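Local coordinates for Rab5 protein, putative (Plasmodium falciparum, PDB 3CLV) that is a putative Rab5, a small G protein of the Ras family with a P-loop fold, modelled here with bound guanosine-5'-diphosphate, at residues L132-A135 / K136-N140; K143-S146 / N147-I150; A199-I202 / Y203-I207. All coordinates share one frame; numbering follows the deposited sequence.

Contact 1. Residues L132-A135 / K136-N140; sequences LDRA and KTWVN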
ATOM      1  N   LEU A 132       8.502  15.267 -19.046  1.00 19.29           N
ATOM      2  CA  LEU A 132       7.218  15.009 -19.720  1.00 19.79           C
ATOM      3  C   LEU A 132       7.190  13.623 -20.385  1.00 20.14           C
ATOM      4  O   LEU A 132       6.226  12.863 -20.228  1.00 20.15           O
ATOM      5  CB  LEU A 132       6.877  16.105 -20.753  1.00 19.38           C
ATOM      6  CG  LEU A 132       5.561  15.866 -21.537  1.00 19.79           C
ATOM      7  CD1 LEU A 132       4.352  15.692 -20.623  1.00 19.74           C
ATOM      8  CD2 LEU A 132       5.290  16.973 -22.554  1.00 20.55           C
ATOM      9  N   ASP A 133       8.244  13.302 -21.129  1.00 21.12           N
ATOM     10  CA  ASP A 133       8.355  12.002 -21.790  1.00 22.26           C
ATOM     11  C   ASP A 133       8.225  10.842 -20.791  1.00 22.18           C
ATOM     12  O   ASP A 133       7.547   9.849 -21.064  1.00 22.15           O
ATOM     13  CB  ASP A 133       9.693  11.896 -22.537  1.00 22.98           C
ATOM     14  CG  ASP A 133       9.857  12.949 -23.635  1.00 25.86           C
ATOM     15  OD1 ASP A 133       8.844  13.441 -24.200  1.00 26.72           O
ATOM     16  OD2 ASP A 133      11.031  13.268 -23.941  1.00 29.47           O
ATOM     17  N   ARG A 134       8.882  10.960 -19.639  1.00 21.62           N
ATOM     18  CA  ARG A 134       8.744   9.950 -18.579  1.00 21.40           C
ATOM     19  C   ARG A 134       7.332   9.883 -17.988  1.00 20.27           C
ATOM     20  O   ARG A 134       6.814   8.798 -17.720  1.00 19.90           O
ATOM     21  CB  ARG A 134       9.781  10.182 -17.469  1.00 22.48           C
ATOM     22  CG  ARG A 134      11.178   9.621 -17.801  1.00 26.85           C
ATOM     23  CD  ARG A 134      11.386   8.220 -17.191  1.00 34.04           C
ATOM     24  NE  ARG A 134      10.178   7.394 -17.252  1.00 38.71           N
ATOM     25  CZ  ARG A 134      10.049   6.173 -16.731  1.00 41.32           C
ATOM     26  NH1 ARG A 134      11.065   5.593 -16.100  1.00 41.69           N
ATOM     27  NH2 ARG A 134       8.890   5.529 -16.842  1.00 42.20           N
ATOM     28  N   ALA A 135       6.722  11.040 -17.762  1.00 19.65           N
ATOM     29  CA  ALA A 135       5.352  11.101 -17.267  1.00 19.65           C
ATOM     30  C   ALA A 135       4.387  10.358 -18.193  1.00 19.72           C
ATOM     31  O   ALA A 135       3.509   9.649 -17.714  1.00 19.20           O
ATOM     32  CB  ALA A 135       4.903  12.546 -17.076  1.00 19.17           C
ATOM     33  N   LYS A 136       4.560  10.515 -19.510  1.00 19.61           N
ATOM     34  CA  LYS A 136       3.703   9.827 -20.493  1.00 19.99           C
ATOM     35  C   LYS A 136       3.823   8.309 -20.386  1.00 20.33           C
ATOM     36  O   LYS A 136       2.810   7.601 -20.424  1.00 19.63           O
ATOM     37  CB  LYS A 136       4.022  10.281 -21.917  1.00 20.15           C
ATOM     38  CG  LYS A 136       3.531  11.689 -22.218  1.00 20.42           C
ATOM     39  CD  LYS A 136       3.564  11.983 -23.708  1.00 21.49           C
ATOM     40  CE  LYS A 136       3.222  13.430 -23.979  1.00 22.83           C
ATOM     41  NZ  LYS A 136       3.424  13.741 -25.436  1.00 21.65           N
ATOM     42  N   THR A 137       5.064   7.825 -20.264  1.00 20.43           N
ATOM     43  CA  THR A 137       5.356   6.392 -20.045  1.00 21.00           C
ATOM     44  C   THR A 137       4.647   5.895 -18.781  1.00 19.76           C
ATOM     45  O   THR A 137       4.041   4.815 -18.777  1.00 19.79           O
ATOM     46  CB  THR A 137       6.890   6.117 -19.949  1.00 21.01           C
ATOM     47  OG1 THR A 137       7.542   6.550 -21.152  1.00 22.91           O
ATOM     48  CG2 THR A 137       7.180   4.639 -19.733  1.00 21.78           C
ATOM     49  N   TRP A 138       4.682   6.698 -17.721  1.00 18.96           N
ATOM     50  CA  TRP A 138       4.014   6.297 -16.481  1.00 17.91           C
ATOM     51  C   TRP A 138       2.494   6.259 -16.593  1.00 17.67           C
ATOM     52  O   TRP A 138       1.856   5.352 -16.040  1.00 17.22           O
ATOM     53  CB  TRP A 138       4.432   7.168 -15.292  1.00 18.40           C
ATOM     54  CG  TRP A 138       5.765   6.773 -14.734  1.00 18.72           C
ATOM     55  CD1 TRP A 138       6.192   5.502 -14.415  1.00 19.81           C
ATOM     56  CD2 TRP A 138       6.835   7.651 -14.403  1.00 19.40           C
ATOM     57  NE1 TRP A 138       7.482   5.545 -13.931  1.00 18.11           N
ATOM     58  CE2 TRP A 138       7.902   6.849 -13.914  1.00 20.27           C
ATOM     59  CE3 TRP A 138       7.007   9.042 -14.492  1.00 18.75           C
ATOM     60  CZ2 TRP A 138       9.129   7.400 -13.490  1.00 19.56           C
ATOM     61  CZ3 TRP A 138       8.223   9.591 -14.081  1.00 20.49           C
ATOM     62  CH2 TRP A 138       9.273   8.765 -13.585  1.00 20.48           C
ATOM     63  N   VAL A 139       1.927   7.233 -17.299  1.00 16.99           N
ATOM     64  CA  VAL A 139       0.480   7.266 -17.534  1.00 17.32           C
ATOM     65  C   VAL A 139       0.020   5.991 -18.258  1.00 17.46           C
ATOM     66  O   VAL A 139      -0.968   5.368 -17.857  1.00 17.41           O
ATOM     67  CB  VAL A 139       0.051   8.529 -18.314  1.00 17.41           C
ATOM     68  CG1 VAL A 139      -1.377   8.389 -18.872  1.00 16.20           C
ATOM     69  CG2 VAL A 139       0.199   9.814 -17.438  1.00 16.49           C
ATOM     70  N   ASN A 140       0.753   5.603 -19.301  1.00 19.05           N
ATOM     71  CA  ASN A 140       0.484   4.354 -20.029  1.00 20.37           C
ATOM     72  C   ASN A 140       0.546   3.108 -19.156  1.00 20.38           C
ATOM     73  O   ASN A 140      -0.319   2.247 -19.245  1.00 20.03           O
ATOM     74  CB  ASN A 140       1.386   4.244 -21.275  1.00 21.33           C
ATOM     75  CG  ASN A 140       1.025   5.263 -22.341  1.00 24.39           C
ATOM     76  OD1 ASN A 140      -0.133   5.650 -22.477  1.00 29.67           O
ATOM     77  ND2 ASN A 140       2.016   5.710 -23.092  1.00 28.24           N
TER
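The guanidinium of Arg134 lies flat on the indole of Trp138, one turn further along helix 129-145. This helix is the crossover of a beta-alpha-beta unit in the Ras-type fold, between strands 119-125 and 149-155. The two planes are 18° apart, and CZ of Arg134 sits 4.0 Å from the centroid of the six-membered ring of Trp138, so the stack is also a cation-pi contact. The side chain of Arg134 gets there by bending at chi2 (-96°) and chi3 (38°), which folds its end back over the ring. NH2 of Arg134 also comes to 3.5 Å from CG2 of Thr137. The hydroxyl of Thr137 turns the other way, toward O of Asp133, in a weak bond.

Beneath the side chains runs the regular i to i+4 ladder. Trp138 N bonds to Arg134 O at 3.0 Å, and Val139 N bonds to Ala135 O at 2.9 Å. On another side of the helix the chain of Lys136, extended beyond CG, brings its CE to 4.2 Å from CG of Leu132. Its NZ forms a salt bridge with Glu168 of helix 166-175. Ala135 touches Val122 of strand 119-125, and Leu132 packs on Phe124. Arg134 also touches Glu15. The stack is offset: NH2 of Arg134 stands 3.2 Å above the indole plane, near NE1 of Trp138, and these two donors are not bonded.

Contact 2. Residues K143-S146 / N147-I150; sequences KISS and NYII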
ATOM      1  N   LYS A 143      -2.601   3.273 -16.693  1.00 18.81           N
ATOM      2  CA  LYS A 143      -3.854   2.931 -17.399  1.00 19.43           C
ATOM      3  C   LYS A 143      -4.044   1.430 -17.583  1.00 19.31           C
ATOM      4  O   LYS A 143      -5.158   0.938 -17.527  1.00 19.78           O
ATOM      5  CB  LYS A 143      -3.957   3.653 -18.749  1.00 20.00           C
ATOM      6  CG  LYS A 143      -3.990   5.162 -18.591  1.00 22.83           C
ATOM      7  CD  LYS A 143      -4.070   5.890 -19.911  1.00 28.51           C
ATOM      8  CE  LYS A 143      -5.414   6.545 -20.070  1.00 31.07           C
ATOM      9  NZ  LYS A 143      -6.548   5.587 -20.254  1.00 35.02           N
ATOM     10  N   ILE A 144      -2.954   0.705 -17.770  1.00 19.90           N
ATOM     11  CA  ILE A 144      -3.007  -0.758 -17.833  1.00 20.26           C
ATOM     12  C   ILE A 144      -3.115  -1.436 -16.474  1.00 20.39           C
ATOM     13  O   ILE A 144      -3.872  -2.411 -16.304  1.00 19.76           O
ATOM     14  CB  ILE A 144      -1.813  -1.316 -18.643  1.00 20.77           C
ATOM     15  CG1 ILE A 144      -2.136  -1.183 -20.135  1.00 21.46           C
ATOM     16  CG2 ILE A 144      -1.551  -2.791 -18.310  1.00 21.11           C
ATOM     17  CD1 ILE A 144      -0.947  -1.059 -21.031  1.00 24.99           C
ATOM     18  N   SER A 145      -2.354  -0.922 -15.506  1.00 20.62           N
ATOM     19  CA  SER A 145      -2.308  -1.505 -14.167  1.00 20.65           C
ATOM     20  C   SER A 145      -3.675  -1.615 -13.497  1.00 20.44           C
ATOM     21  O   SER A 145      -4.062  -2.687 -13.020  1.00 19.73           O
ATOM     22  CB  SER A 145      -1.337  -0.724 -13.268  1.00 20.78           C
ATOM     23  OG  SER A 145      -1.442  -1.192 -11.923  1.00 24.05           O
ATOM     24  N   SER A 146      -4.428  -0.521 -13.461  1.00 20.01           N
ATOM     25  CA  SER A 146      -5.687  -0.543 -12.734  1.00 19.41           C
ATOM     26  C   SER A 146      -6.532   0.677 -13.077  1.00 18.30           C
ATOM     27  O   SER A 146      -6.142   1.482 -13.904  1.00 18.53           O
ATOM     28  CB  SER A 146      -5.417  -0.635 -11.214  1.00 19.54           C
ATOM     29  OG  SER A 146      -6.617  -0.878 -10.494  1.00 21.74           O
ATOM     30  N   ASN A 147      -7.695   0.811 -12.456  1.00 18.18           N
ATOM     31  CA  ASN A 147      -8.492   2.015 -12.659  1.00 18.04           C
ATOM     32  C   ASN A 147      -7.955   3.066 -11.691  1.00 18.02           C
ATOM     33  O   ASN A 147      -8.046   2.905 -10.491  1.00 19.72           O
ATOM     34  CB  ASN A 147     -10.002   1.748 -12.454  1.00 17.42           C
ATOM     35  CG  ASN A 147     -10.321   1.193 -11.068  1.00 17.49           C
ATOM     36  OD1 ASN A 147      -9.734   0.199 -10.639  1.00 18.56           O
ATOM     37  ND2 ASN A 147     -11.259   1.823 -10.376  1.00 18.51           N
ATOM     38  N   TYR A 148      -7.297   4.089 -12.212  1.00 17.52           N
ATOM     39  CA  TYR A 148      -6.836   5.175 -11.365  1.00 17.16           C
ATOM     40  C   TYR A 148      -7.526   6.431 -11.827  1.00 16.02           C
ATOM     41  O   TYR A 148      -7.778   6.602 -13.023  1.00 16.10           O
ATOM     42  CB  TYR A 148      -5.311   5.368 -11.477  1.00 16.82           C
ATOM     43  CG  TYR A 148      -4.508   4.160 -11.045  1.00 17.54           C
ATOM     44  CD1 TYR A 148      -4.356   3.836  -9.693  1.00 17.65           C
ATOM     45  CD2 TYR A 148      -3.907   3.333 -11.997  1.00 17.69           C
ATOM     46  CE1 TYR A 148      -3.608   2.710  -9.297  1.00 17.15           C
ATOM     47  CE2 TYR A 148      -3.168   2.211 -11.623  1.00 16.89           C
ATOM     48  CZ  TYR A 148      -3.024   1.908 -10.282  1.00 18.16           C
ATOM     49  OH  TYR A 148      -2.311   0.797  -9.967  1.00 19.26           O
ATOM     50  N   ILE A 149      -7.828   7.312 -10.883  1.00 16.12           N
ATOM     51  CA  ILE A 149      -8.069   8.714 -11.228  1.00 16.13           C
ATOM     52  C   ILE A 149      -6.695   9.367 -11.362  1.00 15.50           C
ATOM     53  O   ILE A 149      -5.957   9.496 -10.375  1.00 16.60           O
ATOM     54  CB  ILE A 149      -8.946   9.439 -10.168  1.00 15.90           C
ATOM     55  CG1 ILE A 149     -10.306   8.748 -10.045  1.00 15.96           C
ATOM     56  CG2 ILE A 149      -9.122  10.911 -10.562  1.00 16.35           C
ATOM     57  CD1 ILE A 149     -11.098   9.134  -8.774  1.00 16.33           C
ATOM     58  N   ILE A 150      -6.347   9.754 -12.590  1.00 15.24           N
ATOM     59  CA  ILE A 150      -5.010  10.282 -12.897  1.00 14.42           C
ATOM     60  C   ILE A 150      -5.089  11.780 -13.171  1.00 14.58           C
ATOM     61  O   ILE A 150      -5.907  12.235 -13.981  1.00 15.23           O
ATOM     62  CB  ILE A 150      -4.358   9.576 -14.105  1.00 13.87           C
ATOM     63  CG1 ILE A 150      -4.245   8.061 -13.861  1.00 14.04           C
ATOM     64  CG2 ILE A 150      -2.986  10.193 -14.419  1.00 13.92           C
ATOM     65  CD1 ILE A 150      -4.026   7.279 -15.156  1.00 14.46           C
TER
HETATM   66  O   HOH W   1      -2.068  -1.635  -9.264  1.00 30.57           O
HETATM   67  O   HOH W   2      -6.391   4.068 -14.830  1.00 20.44           O
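Tyr148 lays its ring beside the backbone and CB of Ser146, with Ser146 CB 3.6 Å from Tyr148 CZ. CE2 of the same ring approaches Ser146 N. This is the turn where helix 129-145 ends and the chain enters strand 149-155, the second strand of a beta-alpha-beta unit. Ser146 is the first residue to leave helical backbone angles.

The chi1 of Tyr148, -61°, sets CG beside its own backbone N and lets the ring reach back to the helix end. There Ser145 meets the ring at its edge, its CB in the ring plane. Ser145 OG is 2.9 Å from Tyr148 OH. A water bonds to both hydroxyls, at 2.8 Å from Ser145 OG and at a rather short distance from Tyr148 OH. The phenol oxygen also bonds to the backbone O of Tyr114, which ties the turn to helix 110-114.

A second water bridges the backbone. It donates to Ser146 O and accepts from Tyr148 N, each at 2.8 Å. Further in, CD1 of Ile150 touches CG of Lys143 at 4.0 Å, and the two side chains cross at about a right angle. Ile150 also packs on Leu142.

The chemistry is mixed. Hydroxyls and water carry the outer part of the turn, and the aliphatic touch leads inward to the buried Ile150. The second water serves a carbonyl and an amide that flank the bend, so solvent is part of the link.

Contact 3. Residues A199-I202 / Y203-I207; sequences AEEI and YKNII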
ATOM      1  N   ALA A 199     -10.523  15.243  -5.429  1.00 18.54           N
ATOM      2  CA  ALA A 199     -11.633  15.030  -4.511  1.00 18.85           C
ATOM      3  C   ALA A 199     -12.996  15.139  -5.225  1.00 19.48           C
ATOM      4  O   ALA A 199     -13.892  14.301  -4.999  1.00 18.42           O
ATOM      5  CB  ALA A 199     -11.539  15.986  -3.309  1.00 18.67           C
ATOM      6  N   GLU A 200     -13.149  16.149  -6.085  1.00 19.81           N
ATOM      7  CA  GLU A 200     -14.372  16.276  -6.920  1.00 21.23           C
ATOM      8  C   GLU A 200     -14.615  14.998  -7.743  1.00 20.54           C
ATOM      9  O   GLU A 200     -15.724  14.477  -7.808  1.00 20.65           O
ATOM     10  CB  GLU A 200     -14.276  17.497  -7.851  1.00 21.11           C
ATOM     11  CG  GLU A 200     -14.308  18.842  -7.117  1.00 22.07           C
ATOM     12  CD  GLU A 200     -13.847  20.026  -7.969  0.50 22.61           C
ATOM     13  OE1 GLU A 200     -13.214  19.834  -9.033  0.50 24.43           O
ATOM     14  OE2 GLU A 200     -14.109  21.174  -7.555  0.50 25.90           O
ATOM     15  N   GLU A 201     -13.550  14.495  -8.364  1.00 20.29           N
ATOM     16  CA  GLU A 201     -13.617  13.273  -9.143  1.00 19.29           C
ATOM     17  C   GLU A 201     -13.924  12.015  -8.287  1.00 19.36           C
ATOM     18  O   GLU A 201     -14.710  11.169  -8.704  1.00 18.12           O
ATOM     19  CB  GLU A 201     -12.318  13.105  -9.931  1.00 19.76           C
ATOM     20  CG  GLU A 201     -12.434  12.163 -11.104  1.00 19.27           C
ATOM     21  CD  GLU A 201     -13.367  12.666 -12.204  1.00 22.73           C
ATOM     22  OE1 GLU A 201     -13.557  13.900 -12.375  1.00 21.92           O
ATOM     23  OE2 GLU A 201     -13.896  11.795 -12.909  1.00 21.07           O
ATOM     24  N   ILE A 202     -13.315  11.891  -7.103  1.00 19.11           N
ATOM     25  CA  ILE A 202     -13.641  10.766  -6.215  1.00 19.75           C
ATOM     26  C   ILE A 202     -15.133  10.797  -5.850  1.00 20.85           C
ATOM     27  O   ILE A 202     -15.807   9.770  -5.903  1.00 20.47           O
ATOM     28  CB  ILE A 202     -12.784  10.737  -4.922  1.00 19.75           C
ATOM     29  CG1 ILE A 202     -11.319  10.426  -5.247  1.00 18.04           C
ATOM     30  CG2 ILE A 202     -13.321   9.694  -3.938  1.00 19.06           C
ATOM     31  CD1 ILE A 202     -10.348  10.767  -4.075  1.00 19.01           C
ATOM     32  N   TYR A 203     -15.634  11.981  -5.496  1.00 22.10           N
ATOM     33  CA  TYR A 203     -17.026  12.146  -5.075  1.00 24.81           C
ATOM     34  C   TYR A 203     -17.989  11.764  -6.198  1.00 25.41           C
ATOM     35  O   TYR A 203     -18.944  11.013  -5.991  1.00 25.69           O
ATOM     36  CB  TYR A 203     -17.286  13.600  -4.682  1.00 26.23           C
ATOM     37  CG  TYR A 203     -18.688  13.845  -4.153  1.00 28.59           C
ATOM     38  CD1 TYR A 203     -19.020  13.502  -2.848  1.00 29.35           C
ATOM     39  CD2 TYR A 203     -19.675  14.411  -4.964  1.00 29.34           C
ATOM     40  CE1 TYR A 203     -20.306  13.727  -2.348  1.00 31.38           C
ATOM     41  CE2 TYR A 203     -20.966  14.637  -4.476  1.00 30.44           C
ATOM     42  CZ  TYR A 203     -21.264  14.290  -3.167  1.00 29.62           C
ATOM     43  OH  TYR A 203     -22.529  14.497  -2.657  1.00 32.54           O
ATOM     44  N   LYS A 204     -17.715  12.304  -7.380  1.00 25.80           N
ATOM     45  CA  LYS A 204     -18.460  12.004  -8.590  1.00 26.87           C
ATOM     46  C   LYS A 204     -18.553  10.487  -8.774  1.00 26.68           C
ATOM     47  O   LYS A 204     -19.612   9.961  -9.120  1.00 26.92           O
ATOM     48  CB  LYS A 204     -17.764  12.678  -9.768  1.00 27.33           C
ATOM     49  CG  LYS A 204     -18.446  12.580 -11.120  1.00 30.12           C
ATOM     50  CD  LYS A 204     -17.555  13.235 -12.173  1.00 32.91           C
ATOM     51  CE  LYS A 204     -18.309  13.521 -13.465  1.00 35.41           C
ATOM     52  NZ  LYS A 204     -18.775  12.274 -14.147  1.00 37.11           N
ATOM     53  N   ASN A 205     -17.448   9.790  -8.514  1.00 26.14           N
ATOM     54  CA  ASN A 205     -17.415   8.343  -8.608  1.00 25.84           C
ATOM     55  C   ASN A 205     -18.176   7.587  -7.533  1.00 27.15           C
ATOM     56  O   ASN A 205     -18.877   6.623  -7.845  1.00 27.59           O
ATOM     57  CB  ASN A 205     -15.974   7.838  -8.711  1.00 25.01           C
ATOM     58  CG  ASN A 205     -15.468   7.894 -10.125  1.00 23.80           C
ATOM     59  OD1 ASN A 205     -15.686   6.969 -10.895  1.00 22.37           O
ATOM     60  ND2 ASN A 205     -14.830   8.999 -10.488  1.00 23.21           N
ATOM     61  N   ILE A 206     -18.013   8.005  -6.278  1.00 28.09           N
ATOM     62  CA  ILE A 206     -18.748   7.431  -5.141  1.00 30.13           C
ATOM     63  C   ILE A 206     -20.242   7.593  -5.398  1.00 31.08           C
ATOM     64  O   ILE A 206     -21.016   6.674  -5.157  1.00 31.12           O
ATOM     65  CB  ILE A 206     -18.459   8.168  -3.821  1.00 29.94           C
ATOM     66  CG1 ILE A 206     -17.001   8.028  -3.395  1.00 30.07           C
ATOM     67  CG2 ILE A 206     -19.406   7.660  -2.710  1.00 32.00           C
ATOM     68  CD1 ILE A 206     -16.678   8.926  -2.195  1.00 32.22           C
ATOM     69  N   ILE A 207     -20.628   8.789  -5.851  1.00 32.27           N
ATOM     70  CA  ILE A 207     -21.990   9.068  -6.309  1.00 33.95           C
ATOM     71  C   ILE A 207     -22.285   8.342  -7.628  1.00 34.47           C
ATOM     72  O   ILE A 207     -23.433   7.973  -7.897  1.00 35.37           O
ATOM     73  CB  ILE A 207     -22.226  10.602  -6.448  1.00 34.20           C
ATOM     74  CG1 ILE A 207     -22.504  11.233  -5.075  1.00 34.82           C
ATOM     75  CG2 ILE A 207     -23.331  10.927  -7.449  1.00 34.88           C
ATOM     76  CD1 ILE A 207     -23.689  10.647  -4.324  1.00 36.30           C
TER
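This is a local contact within one helix, between residues about a turn apart near the end of helix 191-206. The helix is the last of the modelled chain and packs against the central sheet of the Ras-type fold. Its ladder is regular here. Tyr203 N bonds to Ala199 O at 2.9 Å, Lys204 N to Glu200 O at 3.0 Å, and Ile206 N to Ile202 O at 2.8 Å.

The distinctive side chain is Asn205. Its ND2 bonds to the backbone O of Glu201 at 2.8 Å, and the bond is nearly straight, its N-H...O angle 169°. The acceptor lies in the amide plane of Asn205, but the donor stands above the carbonyl plane of Glu201. The backbone N of Asn205 bonds to the same oxygen at 3.1 Å, from the opposite face of that plane. A chi1 of -83° keeps the amide of Asn205 beside its own backbone N, close enough to reach back one turn.

Glu201 and Lys204 run side by side and point the same way. Their contact is through CD of Lys204, 4.0 Å from OE2 of Glu201; the charged ends stay further apart.

On the sheet side, CG2 of Ile202 meets CD1 of Ile206 at 3.9 Å. Ile202 packs on Ile93, Phe95 and Tyr8, and Ile206 also reaches Tyr8. Tyr203 sits on another side of the helix. One face of its ring has CG1 of Ile207 over it, toward the rim. Its OH bonds to the backbone N of Asn87, and its ring meets Tyr86 edge-to-face.

Two donors from Asn205 thus grip Glu201 O, which ties a side chain to the helix backbone near the chain end. Attraction between Glu201 and Lys204 is probably modest, since their charged atoms do not touch.

Contacts 1 and 2 share helix 129-145. Contact 1 lies along its middle, and contact 2 closes its end and leads into strand 149-155. Contact 3 belongs to helix 191-206. Contacts 1 and 3 are partly buried, each with apolar residues packed on the sheet, while contact 2 is largely at the surface. Their polar chemistry differs. Contact 1 has a guanidinium stacked on an indole (cation-pi), contact 2 relies on hydroxyls and waters, and contact 3 on an amide returned to the backbone. Contacts 2 and 3 touch: CG2 of Ile149 packs on CG of Glu201 at 3.6 Å. Contacts 1 and 3 stay apart, about 14 Å between nearest atoms.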